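Local coordinates for bifunctional protein FolD (PDB 6V6Y) that probably oxidises 5,10-methylenetetrahydrofolate to the methenyl form with NADP(+) and then hydrolyses that product to 10-formyltetrahydrofolate, at residues K52-A56 with L57-S61; E64-P67 with E68-E72; L76-I79 with A80-N83; I101-Q104 with R105-A109. All coordinates share one frame; numbering follows the deposited sequence.

Interaction 1 (K52-A56 with L57-S61); sequences KRARA and LGYRS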
loop_
_atom_site.group_PDB
_atom_site.type_symbol
_atom_site.label_atom_id
_atom_site.label_comp_id
_atom_site.label_asym_id
_atom_site.label_seq_id
_atom_site.Cartn_x
_atom_site.Cartn_y
_atom_site.Cartn_z
ATOM N N LYS A 52 -10.157 -28.879 -5.737
ATOM C CA LYS A 52 -11.492 -29.388 -6.042
ATOM C C LYS A 52 -12.324 -28.370 -6.816
ATOM O O LYS A 52 -13.043 -28.724 -7.759
ATOM C CB LYS A 52 -12.204 -29.773 -4.747
ATOM C CG LYS A 52 -13.684 -30.051 -4.936
ATOM C CD LYS A 52 -14.295 -30.772 -3.726
ATOM C CE LYS A 52 -15.796 -30.973 -3.915
ATOM N NZ LYS A 52 -16.507 -31.065 -2.604
ATOM N N ARG A 53 -12.238 -27.103 -6.441
ATOM C CA ARG A 53 -13.049 -26.111 -7.131
ATOM C C ARG A 53 -12.478 -25.775 -8.506
ATOM O O ARG A 53 -13.230 -25.580 -9.471
ATOM C CB ARG A 53 -13.171 -24.853 -6.275
ATOM C CG ARG A 53 -13.696 -23.702 -7.095
ATOM C CD ARG A 53 -15.170 -23.984 -7.502
ATOM N NE ARG A 53 -16.060 -24.067 -6.344
ATOM C CZ ARG A 53 -17.376 -24.275 -6.412
ATOM N NH1 ARG A 53 -17.969 -24.425 -7.598
ATOM N NH2 ARG A 53 -18.104 -24.321 -5.294
ATOM N N ALA A 54 -11.154 -25.674 -8.614
ATOM C CA ALA A 54 -10.567 -25.457 -9.925
ATOM C C ALA A 54 -10.969 -26.575 -10.886
ATOM O O ALA A 54 -11.337 -26.319 -12.040
ATOM C CB ALA A 54 -9.044 -25.356 -9.805
ATOM N N ARG A 55 -10.927 -27.820 -10.421
ATOM C CA ARG A 55 -11.276 -28.928 -11.306
ATOM C C ARG A 55 -12.759 -28.893 -11.643
ATOM O O ARG A 55 -13.134 -29.046 -12.810
ATOM C CB ARG A 55 -10.857 -30.253 -10.666
ATOM C CG ARG A 55 -9.358 -30.486 -10.792
ATOM C CD ARG A 55 -8.830 -31.527 -9.814
ATOM N NE ARG A 55 -8.118 -32.536 -10.580
ATOM C CZ ARG A 55 -6.977 -33.114 -10.238
ATOM N NH1 ARG A 55 -6.358 -32.799 -9.115
ATOM N NH2 ARG A 55 -6.455 -34.013 -11.045
ATOM N N ALA A 56 -13.607 -28.594 -10.653
ATOM C CA ALA A 56 -15.038 -28.465 -10.919
ATOM C C ALA A 56 -15.322 -27.407 -11.976
ATOM O O ALA A 56 -16.276 -27.545 -12.748
ATOM C CB ALA A 56 -15.789 -28.146 -9.628
ATOM N N LEU A 57 -14.516 -26.352 -12.037
ATOM C CA LEU A 57 -14.721 -25.345 -13.070
ATOM C C LEU A 57 -14.257 -25.813 -14.441
ATOM O O LEU A 57 -14.616 -25.178 -15.442
ATOM C CB LEU A 57 -13.979 -24.049 -12.722
ATOM C CG LEU A 57 -14.514 -23.128 -11.626
ATOM C CD1 LEU A 57 -13.587 -21.929 -11.504
ATOM C CD2 LEU A 57 -15.934 -22.688 -11.934
ATOM N N GLY A 58 -13.447 -26.874 -14.504
ATOM C CA GLY A 58 -12.819 -27.298 -15.740
ATOM C C GLY A 58 -11.379 -26.870 -15.924
ATOM O O GLY A 58 -10.828 -27.055 -17.018
ATOM N N TYR A 59 -10.751 -26.295 -14.900
ATOM C CA TYR A 59 -9.347 -25.937 -15.002
ATOM C C TYR A 59 -8.485 -27.194 -15.022
ATOM O O TYR A 59 -8.864 -28.246 -14.498
ATOM C CB TYR A 59 -8.913 -25.070 -13.814
ATOM C CG TYR A 59 -9.432 -23.647 -13.771
ATOM C CD1 TYR A 59 -10.366 -23.180 -14.688
ATOM C CD2 TYR A 59 -8.988 -22.766 -12.780
ATOM C CE1 TYR A 59 -10.841 -21.876 -14.627
ATOM C CE2 TYR A 59 -9.449 -21.462 -12.713
ATOM C CZ TYR A 59 -10.378 -21.020 -13.631
ATOM O OH TYR A 59 -10.830 -19.722 -13.555
ATOM N N ARG A 60 -7.303 -27.073 -15.614
ATOM C CA ARG A 60 -6.227 -28.010 -15.317
ATOM C C ARG A 60 -5.660 -27.606 -13.957
ATOM O O ARG A 60 -5.114 -26.508 -13.808
ATOM C CB ARG A 60 -5.159 -27.985 -16.410
ATOM C CG ARG A 60 -5.697 -28.080 -17.863
ATOM C CD ARG A 60 -4.570 -27.993 -18.942
ATOM N NE ARG A 60 -4.187 -26.604 -19.271
ATOM C CZ ARG A 60 -3.098 -26.249 -19.970
ATOM N NH1 ARG A 60 -2.261 -27.176 -20.426
ATOM N NH2 ARG A 60 -2.828 -24.961 -20.205
ATOM N N SER A 61 -5.820 -28.457 -12.949
ATOM C CA SER A 61 -5.367 -28.127 -11.610
ATOM C C SER A 61 -4.542 -29.267 -11.043
ATOM O O SER A 61 -4.963 -30.425 -11.063
ATOM C CB SER A 61 -6.538 -27.822 -10.671
ATOM O OG SER A 61 -6.080 -27.694 -9.327
#
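A54 meets Y59 and S61 where helix 41-57 ends and the chain turns back into strand 60-66, and this is the tight side of the contact. The A54 methyl, CB, lies 3.6 Å from S61 CB and 3.9 Å from CD2 of the Y59 ring. Its carbonyl O takes a hydrogen bond from Y59 N (2.9 Å, 147°) and a weak one from L57 N. The same L57 N is also held by R53 O at 3.0 Å, and G58 N reaches R55 O at 2.8 Å. This is a Schellman motif: G58 leaves the helix with phi 100°, an angle at which a beta carbon would be pressed against the carbonyl O of L57. Just beside it, L57 has CG opposite its own carbonyl carbon (chi1 -74°), and CD1 sits above one face of the Y59 ring, toward the rim. Helices 8-24 and 257-276 pack on L57 and Y59, and Y59 OH is bonded to M266 O.

The other side is looser and open to solvent. R55 starts away from the strand, but its chain bends at chi3 and brings the guanidinium back, with S61 O 3.3 Å above the middle of one face. No hydrogen bond forms there. R55 NH1 makes a salt bridge with D51 OD2, while D51 OD1 takes S61 OG. One carboxylate thus links helix and strand within this beta-alpha-beta unit, and the S61 carbonyl over the cationic face is likely to be mildly attractive electrostatically, without fixing the arginine's direction.

Interaction 2 (E64-P67 with E68-E72); sequences EVYP and EDLPE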
loop_
_atom_site.group_PDB
_atom_site.type_symbol
_atom_site.label_atom_id
_atom_site.label_comp_id
_atom_site.label_asym_id
_atom_site.label_seq_id
_atom_site.Cartn_x
_atom_site.Cartn_y
_atom_site.Cartn_z
ATOM N N GLU A 64 1.221 -30.068 -6.218
ATOM C CA GLU A 64 2.546 -30.671 -6.093
ATOM C C GLU A 64 2.914 -30.661 -4.619
ATOM O O GLU A 64 3.184 -29.601 -4.049
ATOM C CB GLU A 64 3.596 -29.932 -6.918
ATOM C CG GLU A 64 3.170 -29.641 -8.320
ATOM C CD GLU A 64 4.315 -29.171 -9.191
ATOM O OE1 GLU A 64 4.092 -29.030 -10.417
ATOM O OE2 GLU A 64 5.432 -28.940 -8.656
ATOM N N VAL A 65 2.886 -31.834 -4.001
ATOM C CA VAL A 65 3.224 -31.994 -2.595
ATOM C C VAL A 65 4.677 -32.418 -2.506
ATOM O O VAL A 65 5.099 -33.365 -3.186
ATOM C CB VAL A 65 2.318 -33.027 -1.912
ATOM C CG1 VAL A 65 2.670 -33.115 -0.446
ATOM C CG2 VAL A 65 0.867 -32.651 -2.098
ATOM N N TYR A 66 5.444 -31.716 -1.683
ATOM C CA TYR A 66 6.821 -32.065 -1.407
ATOM C C TYR A 66 6.987 -32.366 0.078
ATOM O O TYR A 66 6.119 -32.025 0.892
ATOM C CB TYR A 66 7.753 -30.930 -1.849
ATOM C CG TYR A 66 7.691 -30.698 -3.336
ATOM C CD1 TYR A 66 6.769 -29.804 -3.873
ATOM C CD2 TYR A 66 8.528 -31.407 -4.215
ATOM C CE1 TYR A 66 6.685 -29.596 -5.236
ATOM C CE2 TYR A 66 8.454 -31.205 -5.597
ATOM C CZ TYR A 66 7.525 -30.296 -6.095
ATOM O OH TYR A 66 7.418 -30.070 -7.447
ATOM N N PRO A 67 8.070 -33.042 0.462
ATOM C CA PRO A 67 8.338 -33.230 1.893
ATOM C C PRO A 67 8.536 -31.898 2.605
ATOM O O PRO A 67 8.868 -30.871 2.007
ATOM C CB PRO A 67 9.620 -34.071 1.913
ATOM C CG PRO A 67 10.200 -33.933 0.544
ATOM C CD PRO A 67 9.038 -33.764 -0.375
ATOM N N GLU A 68 8.310 -31.929 3.913
ATOM C CA GLU A 68 8.508 -30.735 4.725
ATOM C C GLU A 68 9.945 -30.227 4.640
ATOM O O GLU A 68 10.180 -29.012 4.613
ATOM C CB GLU A 68 8.120 -31.043 6.165
ATOM C CG GLU A 68 8.745 -30.132 7.183
ATOM C CD GLU A 68 7.761 -29.710 8.245
ATOM O OE1 GLU A 68 6.826 -30.494 8.533
ATOM O OE2 GLU A 68 7.925 -28.592 8.789
ATOM N N ASP A 69 10.921 -31.134 4.581
ATOM C CA ASP A 69 12.331 -30.760 4.598
ATOM C C ASP A 69 12.888 -30.468 3.213
ATOM O O ASP A 69 14.110 -30.527 3.020
ATOM C CB ASP A 69 13.171 -31.844 5.294
ATOM C CG ASP A 69 13.267 -33.153 4.493
ATOM O OD1 ASP A 69 12.653 -33.271 3.406
ATOM O OD2 ASP A 69 13.966 -34.081 4.960
ATOM N N LEU A 70 12.033 -30.170 2.244
ATOM C CA LEU A 70 12.536 -29.754 0.947
ATOM C C LEU A 70 13.424 -28.520 1.122
ATOM O O LEU A 70 13.036 -27.580 1.827
ATOM C CB LEU A 70 11.384 -29.456 -0.007
ATOM C CG LEU A 70 11.806 -29.108 -1.438
ATOM C CD1 LEU A 70 12.113 -30.368 -2.233
ATOM C CD2 LEU A 70 10.739 -28.287 -2.139
ATOM N N PRO A 71 14.623 -28.498 0.541
ATOM C CA PRO A 71 15.461 -27.291 0.626
ATOM C C PRO A 71 14.872 -26.142 -0.177
ATOM O O PRO A 71 14.241 -26.340 -1.222
ATOM C CB PRO A 71 16.798 -27.743 0.028
ATOM C CG PRO A 71 16.444 -28.900 -0.857
ATOM C CD PRO A 71 15.279 -29.587 -0.206
ATOM N N GLU A 72 15.107 -24.916 0.306
ATOM C CA GLU A 72 14.518 -23.768 -0.372
ATOM C C GLU A 72 15.088 -23.606 -1.778
ATOM O O GLU A 72 14.412 -23.064 -2.661
ATOM C CB GLU A 72 14.704 -22.497 0.470
ATOM C CG GLU A 72 15.866 -21.622 0.077
ATOM C CD GLU A 72 15.850 -20.260 0.771
ATOM O OE1 GLU A 72 15.020 -20.032 1.679
ATOM O OE2 GLU A 72 16.671 -19.405 0.402
#
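P67 and L70 are the ends of a type I beta turn that takes the chain off strand 60-66 toward helix 72-84. Its hydrogen bond runs from L70 N to P67 O, long at 3.3 Å though fairly straight (157°), with the donor well above the carbonyl plane. The second polar bond lies within the strand: Y66 OH donates to E64 OE2 at 2.6 Å, meeting that oxygen on its anti side. The other carboxylate oxygen, E64 OE1, is salt-bridged to R33 and R78, so the tyrosine hydroxyl and the two arginines use different oxygens of one acid.

Apolar contact comes from L70, whose CD2 lies 4.0 Å from Y66 CB and 4.1 Å from Y66 CG, at the root of the ring. CG of L70 sits opposite its backbone N (chi1 -176°), which turns the branch back toward the strand; L37 and L75 also pack on it. Replacing Y66 by an alanine would probably leave E64 OE2 without its hydroxyl donor and take away the ring carbon that L70 CD2 rests near.

At the third position of the turn, D69 turns its carboxylate back alongside the CB-CG edge of the proline ring, with OD1 3.5 Å from P67 CB and 3.8 Å from P67 CG.

Interaction 3 (L76-I79 with A80-N83); sequences LERI and AALN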
loop_
_atom_site.group_PDB
_atom_site.type_symbol
_atom_site.label_atom_id
_atom_site.label_comp_id
_atom_site.label_asym_id
_atom_site.label_seq_id
_atom_site.Cartn_x
_atom_site.Cartn_y
_atom_site.Cartn_z
ATOM N N LEU A 76 12.806 -23.055 -5.140
ATOM C CA LEU A 76 13.033 -21.982 -6.101
ATOM C C LEU A 76 13.292 -22.534 -7.495
ATOM O O LEU A 76 12.863 -21.940 -8.493
ATOM C CB LEU A 76 14.209 -21.105 -5.652
ATOM C CG LEU A 76 14.000 -20.287 -4.381
ATOM C CD1 LEU A 76 15.311 -19.679 -3.892
ATOM C CD2 LEU A 76 12.955 -19.216 -4.623
ATOM N N GLU A 77 14.015 -23.652 -7.592
ATOM C CA GLU A 77 14.195 -24.302 -8.889
ATOM C C GLU A 77 12.848 -24.723 -9.479
ATOM O O GLU A 77 12.563 -24.471 -10.660
ATOM C CB GLU A 77 15.128 -25.504 -8.741
ATOM C CG GLU A 77 15.811 -25.945 -10.031
ATOM C CD GLU A 77 16.583 -27.252 -9.861
ATOM O OE1 GLU A 77 16.494 -28.112 -10.769
ATOM O OE2 GLU A 77 17.273 -27.414 -8.821
ATOM N N ARG A 78 11.998 -25.355 -8.665
ATOM C CA ARG A 78 10.705 -25.798 -9.175
ATOM C C ARG A 78 9.882 -24.623 -9.681
ATOM O O ARG A 78 9.317 -24.679 -10.783
ATOM C CB ARG A 78 9.933 -26.556 -8.107
ATOM C CG ARG A 78 8.606 -27.099 -8.622
ATOM C CD ARG A 78 8.784 -27.835 -9.966
ATOM N NE ARG A 78 7.550 -28.476 -10.438
ATOM C CZ ARG A 78 7.413 -28.997 -11.657
ATOM N NH1 ARG A 78 8.430 -28.945 -12.508
ATOM N NH2 ARG A 78 6.269 -29.564 -12.032
ATOM N N ILE A 79 9.815 -23.543 -8.890
ATOM C CA ILE A 79 9.084 -22.346 -9.305
ATOM C C ILE A 79 9.637 -21.791 -10.613
ATOM O O ILE A 79 8.875 -21.389 -11.502
ATOM C CB ILE A 79 9.112 -21.287 -8.183
ATOM C CG1 ILE A 79 8.289 -21.769 -6.989
ATOM C CG2 ILE A 79 8.603 -19.941 -8.702
ATOM C CD1 ILE A 79 8.632 -21.085 -5.705
ATOM N N ALA A 80 10.968 -21.738 -10.752
ATOM C CA ALA A 80 11.549 -21.258 -12.005
ATOM C C ALA A 80 11.137 -22.153 -13.167
ATOM O O ALA A 80 10.786 -21.662 -14.250
ATOM C CB ALA A 80 13.071 -21.190 -11.898
ATOM N N ALA A 81 11.155 -23.471 -12.953
ATOM C CA ALA A 81 10.666 -24.399 -13.970
ATOM C C ALA A 81 9.218 -24.096 -14.338
ATOM O O ALA A 81 8.866 -24.074 -15.523
ATOM C CB ALA A 81 10.804 -25.836 -13.469
ATOM N N LEU A 82 8.364 -23.838 -13.331
ATOM C CA LEU A 82 6.961 -23.532 -13.611
ATOM C C LEU A 82 6.789 -22.152 -14.242
ATOM O O LEU A 82 5.873 -21.959 -15.054
ATOM C CB LEU A 82 6.131 -23.642 -12.330
ATOM C CG LEU A 82 6.065 -24.995 -11.632
ATOM C CD1 LEU A 82 5.251 -24.908 -10.337
ATOM C CD2 LEU A 82 5.484 -26.056 -12.571
ATOM N N ASN A 83 7.634 -21.178 -13.877
ATOM C CA ASN A 83 7.589 -19.872 -14.541
ATOM C C ASN A 83 7.806 -20.011 -16.039
ATOM O O ASN A 83 7.130 -19.352 -16.841
ATOM C CB ASN A 83 8.648 -18.926 -13.969
ATOM C CG ASN A 83 8.252 -18.321 -12.634
ATOM O OD1 ASN A 83 7.061 -18.210 -12.296
ATOM N ND2 ASN A 83 9.258 -17.927 -11.861
#
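R78 lies over L82, one helical turn further on. From CB the arginine sets out away from that next turn, with CG opposite the backbone N (chi1 -177°). A bend at chi2 (48°) then swings the chain round, and beyond CD it runs out nearly straight. NE is the first atom to touch, 3.8 Å from L82 CD2. CZ follows at 3.6 Å from the same methyl, which stands over the centre of one guanidinium face. At the tip the two nitrogens part company: NH1 passes the methyl of A81, with 4.0 Å to its CB, while NH2 also lies close to L82 CD2 and goes on to a salt bridge with E64 OE1 on the neighbouring strand.

All of this sits on helix 72-84, where the backbone is stitched by regular i to i+4 bonds such as L82 N to R78 O at 2.8 Å. The helix packs on strand 31-37 through I79 and L82, with L82 reaching strand 90-93 as well. An alanine in place of R78 would probably leave E64 without one of its cationic partners and strip the flat cover from the L82 methyl.

On the face turned toward helix 103-109, I79 and N83 lie side by side and point the same way. The N83 backbone N bonds to I79 O at 2.7 Å, and its side-chain ND2 passes 3.8 Å from I79 CG2. The amide ends are used beyond this helix: OD1 takes H111 N, and ND2 bonds to A109 O.

Interaction 4 (I101-Q104 with R105-A109); sequences IRTQ and RVLEA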
loop_
_atom_site.group_PDB
_atom_site.type_symbol
_atom_site.label_atom_id
_atom_site.label_comp_id
_atom_site.label_asym_id
_atom_site.label_seq_id
_atom_site.Cartn_x
_atom_site.Cartn_y
_atom_site.Cartn_z
ATOM N N ILE A 101 12.796 -21.996 5.286
ATOM C CA ILE A 101 12.542 -21.420 3.970
ATOM C C ILE A 101 12.152 -19.958 4.143
ATOM O O ILE A 101 11.300 -19.632 4.979
ATOM C CB ILE A 101 11.447 -22.204 3.218
ATOM C CG1 ILE A 101 12.012 -23.560 2.773
ATOM C CG2 ILE A 101 10.898 -21.392 2.040
ATOM C CD1 ILE A 101 11.297 -24.200 1.623
ATOM N N ARG A 102 12.779 -19.085 3.350
ATOM C CA ARG A 102 12.512 -17.650 3.387
ATOM C C ARG A 102 11.289 -17.345 2.523
ATOM O O ARG A 102 11.380 -17.314 1.288
ATOM C CB ARG A 102 13.737 -16.869 2.913
ATOM C CG ARG A 102 14.931 -16.897 3.877
ATOM C CD ARG A 102 16.215 -17.403 3.188
ATOM N NE ARG A 102 16.556 -16.598 2.014
ATOM C CZ ARG A 102 17.690 -16.703 1.324
ATOM N NH1 ARG A 102 18.611 -17.594 1.682
ATOM N NH2 ARG A 102 17.899 -15.919 0.268
ATOM N N THR A 103 10.157 -17.082 3.179
ATOM C CA THR A 103 8.881 -16.937 2.478
ATOM C C THR A 103 8.921 -15.810 1.447
ATOM O O THR A 103 8.571 -16.018 0.279
ATOM C CB THR A 103 7.767 -16.728 3.504
ATOM O OG1 THR A 103 7.682 -17.901 4.322
ATOM C CG2 THR A 103 6.429 -16.491 2.837
ATOM N N GLN A 104 9.352 -14.609 1.856
ATOM C CA GLN A 104 9.468 -13.497 0.913
ATOM C C GLN A 104 10.276 -13.908 -0.318
ATOM O O GLN A 104 9.889 -13.617 -1.458
ATOM C CB GLN A 104 10.092 -12.268 1.614
ATOM C CG GLN A 104 10.916 -11.312 0.704
ATOM C CD GLN A 104 11.431 -10.023 1.417
ATOM O OE1 GLN A 104 11.580 -9.976 2.647
ATOM N NE2 GLN A 104 11.693 -8.977 0.630
ATOM N N ARG A 105 11.373 -14.632 -0.108
ATOM C CA ARG A 105 12.210 -15.050 -1.224
ATOM C C ARG A 105 11.451 -15.973 -2.176
ATOM O O ARG A 105 11.593 -15.864 -3.399
ATOM C CB ARG A 105 13.472 -15.726 -0.691
ATOM C CG ARG A 105 14.447 -16.131 -1.773
ATOM C CD ARG A 105 15.613 -15.169 -1.886
ATOM N NE ARG A 105 16.703 -15.716 -2.701
ATOM C CZ ARG A 105 16.698 -15.790 -4.037
ATOM N NH1 ARG A 105 15.649 -15.360 -4.736
ATOM N NH2 ARG A 105 17.747 -16.301 -4.682
ATOM N N VAL A 106 10.614 -16.866 -1.637
ATOM C CA VAL A 106 9.845 -17.781 -2.483
ATOM C C VAL A 106 8.774 -17.023 -3.260
ATOM O O VAL A 106 8.639 -17.179 -4.482
ATOM C CB VAL A 106 9.229 -18.904 -1.630
ATOM C CG1 VAL A 106 8.097 -19.609 -2.390
ATOM C CG2 VAL A 106 10.308 -19.881 -1.202
ATOM N N LEU A 107 7.996 -16.191 -2.559
ATOM C CA LEU A 107 6.924 -15.433 -3.198
ATOM C C LEU A 107 7.463 -14.518 -4.292
ATOM O O LEU A 107 6.853 -14.391 -5.361
ATOM C CB LEU A 107 6.155 -14.624 -2.139
ATOM C CG LEU A 107 5.444 -15.485 -1.089
ATOM C CD1 LEU A 107 4.670 -14.653 -0.034
ATOM C CD2 LEU A 107 4.512 -16.452 -1.797
ATOM N N GLU A 108 8.602 -13.859 -4.043
ATOM C CA GLU A 108 9.198 -12.993 -5.061
ATOM C C GLU A 108 9.753 -13.774 -6.249
ATOM O O GLU A 108 9.981 -13.179 -7.311
ATOM C CB GLU A 108 10.302 -12.128 -4.446
ATOM C CG GLU A 108 9.780 -11.121 -3.411
ATOM C CD GLU A 108 10.786 -10.017 -3.092
ATOM O OE1 GLU A 108 11.897 -10.026 -3.672
ATOM O OE2 GLU A 108 10.467 -9.141 -2.258
ATOM N N ALA A 109 9.964 -15.088 -6.101
ATOM C CA ALA A 109 10.411 -15.909 -7.226
ATOM C C ALA A 109 9.297 -16.206 -8.219
ATOM O O ALA A 109 9.585 -16.467 -9.390
ATOM C CB ALA A 109 10.999 -17.228 -6.730
#
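R102 and R105 run side by side at the start of helix 103-109, with R102 in the N-cap position. Their guanidinium planes are turned 40° from each other, and R102 NH2 comes in at the edge of the R105 group, close to its plane, 3.2 Å from NE. Both atoms are donors, so this is a proximity of like charges and not a bond. R102 bends at chi2 and chi3, and its NH1 forms a salt bridge with E72 OE2, which would probably offset part of the repulsion.

Q104 and E108, one turn apart, also point the same way, but their flat ends are steeply inclined, at 63° between amide and carboxylate. Q104 NE2 donates to E108 OE2 at 3.1 Å (157°); the oxygen lies near the amide plane, whereas the amide nitrogen stands above the carboxylate plane. That same OE2 takes a salt bridge from R126 of the second subunit, which also packs on Q104, so the pair belongs to the dimer interface.

T103 and L107 make a third parallel pair. T103 CG2 rests 3.8 Å from L107 CD1, and L107 N bonds to T103 O at 2.9 Å in almost perfect line. The T103 side chain is about 11 Å from the bound NADP.

On the inner side, toward helix 72-84, the chain entering the helix meets its first turn. V106 N is bonded to R102 O at 3.1 Å, and I101 and V106 cross with their methyls CG2 and CG2 3.6 Å apart.

From the N terminus the four contacts come in series, each within one unbroken run of chain, so none nests in or crosses another. Interaction 1 closes the turn from helix 41-57 into strand 60-66. The far end of that strand enters interaction 2, whose turn leads to helix 72-84, the site of interaction 3; interaction 4 starts helix 103-109 further on. Interaction 1 stands apart, about 11 Å from interaction 3 and 17 Å from interaction 4 between nearest atoms. The other three touch: E72 joins interaction 2 to interaction 4, while L76 and I79 of interaction 3 pack on A109 and V106. Together they pack helix 72-84 on a face of the three-stranded parallel sheet and helix 103-109 against helix 72-84.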